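Local coordinates for Phthiocerol/phthiodiolone dimycocerosyl transferase (PDB 1Q9J), which probably transfers mycocerosyl groups from mycocerosic acid synthase onto phthiocerol, phthiodiolone and phenolphthiocerol, the final step in dimycocerosate ester synthesis, at residues V33-A38 with D145-G150; A116-Y121 with E138-Y143. All blocks are in the same frame, centred on the assembly; numbering follows the deposited sequence.

Contact 1 of 2, residues V33-A38 with D145-G150; sequences VIDVDA and DAVTTG
The capped N-terminal turn of helix 36-49 meets the C-terminal end of helix 129-148 here, Ala38 against Ala146 and Val147. Ala38 CB lies 3.7 Å from Ala146 CB, and the same methyl of Ala146 comes 3.5 Å from Ala38 O, so the backbone of the first turn is itself part of the surface. With these short side chains the main chains come close, and the CA atoms of Ala38 and Ala146 are 5.2 Å apart. Val147 adds one branch: its CG2, anti to its carbonyl carbon, touches Ala38 CB at 3.8 Å and Asp35 CB at 3.9 Å. Asp35 and Val147 pass alongside one another, running opposite ways. Both helices belong to the N-terminal of the two related domains of this CoA-dependent acyltransferase-like fold. Asp35 is the N-cap of helix 36-49 and also the centre of an inverse gamma turn. Its CG stands anti to the backbone N (chi1 170°), and Asp35 OD2 accepts the capping bond from Ala38 N at 3.1 Å. That bond is nearly straight at the hydrogen, 167°, but reaches OD2 from above the carboxylate plane, 62° out of it. One carboxylate thus ties down the amide of the residue that packs on the other helix, while Asp35 CB supplies part of the apolar surface. Ala146 also touches Pro152, Val147 rests on Pro356, and Asp145 forms a salt bridge with Arg354.

Contact 2 of 2, residues A116-Y121 with E138-Y143; sequences AELTLY and ELFSRY
Leu118 of strand 117-123 packs against Leu139 and Phe140 of helix 129-148, a buried, wholly apolar helix-on-sheet contact. A single methyl does the touching from the strand: Leu118 CD2 lies 3.5 Å from Phe140 CZ and 3.6 Å from Phe140 CE1, meeting the far end of the ring obliquely. The same Leu118 CD2 meets Leu139 CD2 at 4.0 Å, methyl to methyl, so it serves both helix residues. The side chains of Leu118 and Phe140 come together from the two backbones, whose nearest CA atoms, those of the same two residues, are 10.2 Å apart.

Leu118 and Leu139 share one first torsion, CG anti to the backbone N (chi1 -169° and 171°), and each starts out toward the opposing segment. Phe140 differs: it leaves the helix at a slant, and its CG lies anti to the carbonyl carbon instead (chi1 -78°), which carries the ring over until its end approaches the strand.

Glu138 and Arg142, one helical turn apart, form a salt bridge in which Arg142 NH1 lies 2.8 Å from Glu138 OE2, while Glu138 OE1 is hydrogen-bonded to His50. OE2 of Glu138 sits at the edge of the guanidinium, in its plane, although the hydrogen bond is bent and weak.

Helix 129-148 covers the mixed sheet of the N-terminal domain, in which strand 117-123 runs between strands 105-110 and 23-31, antiparallel to both. Leu118 also touches Leu107 of the first, and Phe140 touches Ile28 of the second. Helix 36-49 packs against Glu138 and Arg142.

Overall arrangement
Both contacts use helix 129-148, contact 2 in its middle and contact 1 at its C-terminal end, with centres about 11 Å apart. Contact 2 is core, fixing the helix to a sheet through large leucine and phenylalanine side chains across widely separated backbones. Contact 1 lies farther out, its centre about 28 Å from the centre of the chain, against about 17 Å for contact 2, and is only partly buried; there two helix ends approach closely on small residues, with a polar N-cap alongside. Tyr143 joins them: its OH lies 2.9 Å from Asp35 N, a probable hydrogen bond, while Ile34 also packs on Ala116. Both lie away from His124, the probable catalytic base.

Contact 1 of 2, residues V33-A38 with D145-G150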
loop_
_atom_site.group_PDB
_atom_site.type_symbol
_atom_site.label_atom_id
_atom_site.label_comp_id
_atom_site.label_asym_id
_atom_site.label_seq_id
_atom_site.Cartn_x
_atom_site.Cartn_y
_atom_site.Cartn_z
ATOM N N VAL A 33 27.698 3.974 5.958
ATOM C CA VAL A 33 27.727 3.930 7.417
ATOM C C VAL A 33 26.451 4.441 8.094
ATOM O O VAL A 33 26.113 5.620 8.010
ATOM C CB VAL A 33 28.940 4.724 7.951
ATOM C CG1 VAL A 33 29.003 4.641 9.472
ATOM C CG2 VAL A 33 30.214 4.169 7.331
ATOM N N ILE A 34 25.760 3.531 8.772
ATOM C CA ILE A 34 24.528 3.835 9.487
ATOM C C ILE A 34 24.848 4.277 10.913
ATOM O O ILE A 34 25.190 3.455 11.752
ATOM C CB ILE A 34 23.601 2.590 9.543
ATOM C CG1 ILE A 34 22.951 2.359 8.191
ATOM C CG2 ILE A 34 22.540 2.760 10.608
ATOM C CD1 ILE A 34 23.909 1.927 7.134
ATOM N N ASP A 35 24.750 5.576 11.179
ATOM C CA ASP A 35 25.026 6.109 12.513
ATOM C C ASP A 35 23.863 5.772 13.445
ATOM O O ASP A 35 23.077 6.641 13.826
ATOM C CB ASP A 35 25.238 7.627 12.426
ATOM C CG ASP A 35 25.302 8.304 13.791
ATOM O OD1 ASP A 35 25.669 9.503 13.845
ATOM O OD2 ASP A 35 24.976 7.660 14.814
ATOM N N VAL A 36 23.771 4.499 13.814
ATOM C CA VAL A 36 22.705 3.999 14.682
ATOM C C VAL A 36 22.210 4.960 15.777
ATOM O O VAL A 36 20.999 5.109 15.958
ATOM C CB VAL A 36 23.114 2.641 15.339
ATOM C CG1 VAL A 36 21.981 2.115 16.224
ATOM C CG2 VAL A 36 23.438 1.615 14.256
ATOM N N ASP A 37 23.120 5.599 16.514
ATOM C CA ASP A 37 22.706 6.521 17.577
ATOM C C ASP A 37 21.775 7.614 17.056
ATOM O O ASP A 37 20.745 7.915 17.674
ATOM C CB ASP A 37 23.927 7.174 18.247
ATOM C CG ASP A 37 24.610 6.259 19.265
ATOM O OD1 ASP A 37 23.979 5.264 19.694
ATOM O OD2 ASP A 37 25.772 6.549 19.645
ATOM N N ALA A 38 22.151 8.208 15.925
ATOM C CA ALA A 38 21.370 9.269 15.293
ATOM C C ALA A 38 20.056 8.716 14.755
ATOM O O ALA A 38 19.025 9.374 14.828
ATOM C CB ALA A 38 22.171 9.893 14.154
ATOM N N ASP A 145 18.859 14.913 9.377
ATOM C CA ASP A 145 19.013 16.058 10.263
ATOM C C ASP A 145 19.687 15.625 11.553
ATOM O O ASP A 145 20.205 16.452 12.298
ATOM C CB ASP A 145 17.656 16.683 10.608
ATOM C CG ASP A 145 16.995 17.349 9.418
ATOM O OD1 ASP A 145 17.695 18.069 8.669
ATOM O OD2 ASP A 145 15.770 17.165 9.247
ATOM N N ALA A 146 19.666 14.327 11.825
ATOM C CA ALA A 146 20.271 13.788 13.040
ATOM C C ALA A 146 21.772 13.573 12.868
ATOM O O ALA A 146 22.540 13.724 13.816
ATOM C CB ALA A 146 19.597 12.474 13.410
ATOM N N VAL A 147 22.177 13.211 11.652
ATOM C CA VAL A 147 23.583 12.981 11.334
ATOM C C VAL A 147 24.223 14.308 10.937
ATOM O O VAL A 147 25.329 14.626 11.369
ATOM C CB VAL A 147 23.733 11.961 10.168
ATOM C CG1 VAL A 147 25.162 11.960 9.635
ATOM C CG2 VAL A 147 23.355 10.562 10.646
ATOM N N THR A 148 23.522 15.079 10.113
ATOM C CA THR A 148 24.019 16.373 9.672
ATOM C C THR A 148 24.149 17.309 10.862
ATOM O O THR A 148 25.159 17.987 11.035
ATOM C CB THR A 148 23.075 16.999 8.648
ATOM O OG1 THR A 148 23.128 16.238 7.440
ATOM C CG2 THR A 148 23.471 18.426 8.357
ATOM N N THR A 149 23.116 17.333 11.687
ATOM C CA THR A 149 23.103 18.175 12.867
ATOM C C THR A 149 22.964 17.244 14.059
ATOM O O THR A 149 22.740 16.046 13.892
ATOM C CB THR A 149 21.909 19.122 12.836
ATOM O OG1 THR A 149 21.830 19.729 11.540
ATOM C CG2 THR A 149 22.055 20.191 13.900
ATOM N N GLY A 150 23.100 17.782 15.262
ATOM C CA GLY A 150 22.960 16.941 16.433
ATOM C C GLY A 150 21.496 16.789 16.798
ATOM O O GLY A 150 21.143 16.038 17.709
#

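Contact 2 of 2, residues A116-Y121 with E138-Y143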
loop_
_atom_site.group_PDB
_atom_site.type_symbol
_atom_site.label_atom_id
_atom_site.label_comp_id
_atom_site.label_asym_id
_atom_site.label_seq_id
_atom_site.Cartn_x
_atom_site.Cartn_y
_atom_site.Cartn_z
ATOM N N ALA A 116 23.488 -1.498 5.523
ATOM C CA ALA A 116 22.560 -2.348 6.264
ATOM C C ALA A 116 21.174 -2.364 5.623
ATOM O O ALA A 116 20.988 -1.846 4.527
ATOM C CB ALA A 116 22.459 -1.847 7.698
ATOM N N GLU A 117 20.212 -2.978 6.309
ATOM C CA GLU A 117 18.831 -3.027 5.831
ATOM C C GLU A 117 17.921 -2.365 6.857
ATOM O O GLU A 117 17.839 -2.810 8.002
ATOM C CB GLU A 117 18.347 -4.461 5.640
ATOM C CG GLU A 117 19.161 -5.288 4.686
ATOM C CD GLU A 117 18.579 -6.682 4.494
ATOM O OE1 GLU A 117 19.286 -7.552 3.933
ATOM O OE2 GLU A 117 17.413 -6.900 4.900
ATOM N N LEU A 118 17.244 -1.300 6.444
ATOM C CA LEU A 118 16.326 -0.596 7.325
ATOM C C LEU A 118 14.948 -1.138 6.985
ATOM O O LEU A 118 14.578 -1.217 5.813
ATOM C CB LEU A 118 16.380 0.906 7.059
ATOM C CG LEU A 118 15.662 1.794 8.072
ATOM C CD1 LEU A 118 16.242 1.567 9.452
ATOM C CD2 LEU A 118 15.807 3.245 7.664
ATOM N N THR A 119 14.194 -1.532 8.003
ATOM C CA THR A 119 12.860 -2.069 7.771
ATOM C C THR A 119 11.893 -1.556 8.812
ATOM O O THR A 119 12.114 -1.732 10.009
ATOM C CB THR A 119 12.850 -3.595 7.825
ATOM O OG1 THR A 119 13.877 -4.099 6.971
ATOM C CG2 THR A 119 11.502 -4.138 7.365
ATOM N N LEU A 120 10.822 -0.925 8.340
ATOM C CA LEU A 120 9.802 -0.391 9.222
ATOM C C LEU A 120 8.550 -1.241 9.122
ATOM O O LEU A 120 8.091 -1.564 8.028
ATOM C CB LEU A 120 9.456 1.043 8.849
ATOM C CG LEU A 120 8.585 1.743 9.895
ATOM C CD1 LEU A 120 9.489 2.437 10.905
ATOM C CD2 LEU A 120 7.680 2.768 9.217
ATOM N N TYR A 121 8.019 -1.625 10.275
ATOM C CA TYR A 121 6.802 -2.423 10.325
ATOM C C TYR A 121 5.727 -1.543 10.921
ATOM O O TYR A 121 5.906 -0.931 11.981
ATOM C CB TYR A 121 6.977 -3.666 11.184
ATOM C CG TYR A 121 7.966 -4.644 10.623
ATOM C CD1 TYR A 121 9.326 -4.483 10.850
ATOM C CD2 TYR A 121 7.539 -5.740 9.861
ATOM C CE1 TYR A 121 10.237 -5.392 10.335
ATOM C CE2 TYR A 121 8.442 -6.656 9.339
ATOM C CZ TYR A 121 9.794 -6.476 9.579
ATOM O OH TYR A 121 10.703 -7.366 9.042
ATOM N N GLU A 138 9.535 10.808 6.608
ATOM C CA GLU A 138 9.823 11.636 7.762
ATOM C C GLU A 138 11.037 11.071 8.516
ATOM O O GLU A 138 11.968 11.810 8.869
ATOM C CB GLU A 138 8.631 11.662 8.702
ATOM C CG GLU A 138 8.751 12.691 9.805
ATOM C CD GLU A 138 7.527 12.726 10.685
ATOM O OE1 GLU A 138 6.393 12.845 10.135
ATOM O OE2 GLU A 138 7.710 12.653 11.930
ATOM N N LEU A 139 11.015 9.762 8.767
ATOM C CA LEU A 139 12.109 9.092 9.463
ATOM C C LEU A 139 13.471 9.463 8.849
ATOM O O LEU A 139 14.348 9.984 9.545
ATOM C CB LEU A 139 11.927 7.565 9.407
ATOM C CG LEU A 139 13.119 6.723 9.916
ATOM C CD1 LEU A 139 13.224 6.828 11.431
ATOM C CD2 LEU A 139 12.921 5.277 9.501
ATOM N N PHE A 140 13.644 9.194 7.555
ATOM C CA PHE A 140 14.892 9.516 6.883
ATOM C C PHE A 140 15.171 11.026 6.879
ATOM O O PHE A 140 16.331 11.455 6.837
ATOM C CB PHE A 140 14.881 9.042 5.442
ATOM C CG PHE A 140 15.122 7.571 5.262
ATOM C CD1 PHE A 140 14.088 6.656 5.425
ATOM C CD2 PHE A 140 16.349 7.112 4.785
ATOM C CE1 PHE A 140 14.260 5.291 5.095
ATOM C CE2 PHE A 140 16.542 5.748 4.451
ATOM C CZ PHE A 140 15.494 4.843 4.601
ATOM N N SER A 141 14.121 11.838 6.907
ATOM C CA SER A 141 14.322 13.273 6.920
ATOM C C SER A 141 14.942 13.651 8.258
ATOM O O SER A 141 15.778 14.536 8.334
ATOM C CB SER A 141 12.990 14.008 6.732
ATOM O OG SER A 141 13.099 15.382 7.127
ATOM N N ARG A 142 14.540 12.955 9.311
ATOM C CA ARG A 142 15.063 13.243 10.637
ATOM C C ARG A 142 16.439 12.628 10.833
ATOM O O ARG A 142 17.267 13.166 11.563
ATOM C CB ARG A 142 14.111 12.722 11.708
ATOM C CG ARG A 142 12.653 13.031 11.410
ATOM C CD ARG A 142 11.781 12.878 12.637
ATOM N NE ARG A 142 11.764 14.108 13.398
ATOM C CZ ARG A 142 10.672 14.822 13.632
ATOM N NH1 ARG A 142 9.497 14.418 13.169
ATOM N NH2 ARG A 142 10.764 15.959 14.316
ATOM N N TYR A 143 16.686 11.493 10.194
ATOM C CA TYR A 143 17.987 10.859 10.314
ATOM C C TYR A 143 19.027 11.794 9.711
ATOM O O TYR A 143 20.048 12.073 10.327
ATOM C CB TYR A 143 17.996 9.527 9.579
ATOM C CG TYR A 143 19.362 8.894 9.547
ATOM C CD1 TYR A 143 19.953 8.390 10.705
ATOM C CD2 TYR A 143 20.074 8.809 8.357
ATOM C CE1 TYR A 143 21.223 7.811 10.669
ATOM C CE2 TYR A 143 21.338 8.236 8.308
ATOM C CZ TYR A 143 21.905 7.737 9.466
ATOM O OH TYR A 143 23.140 7.146 9.402
#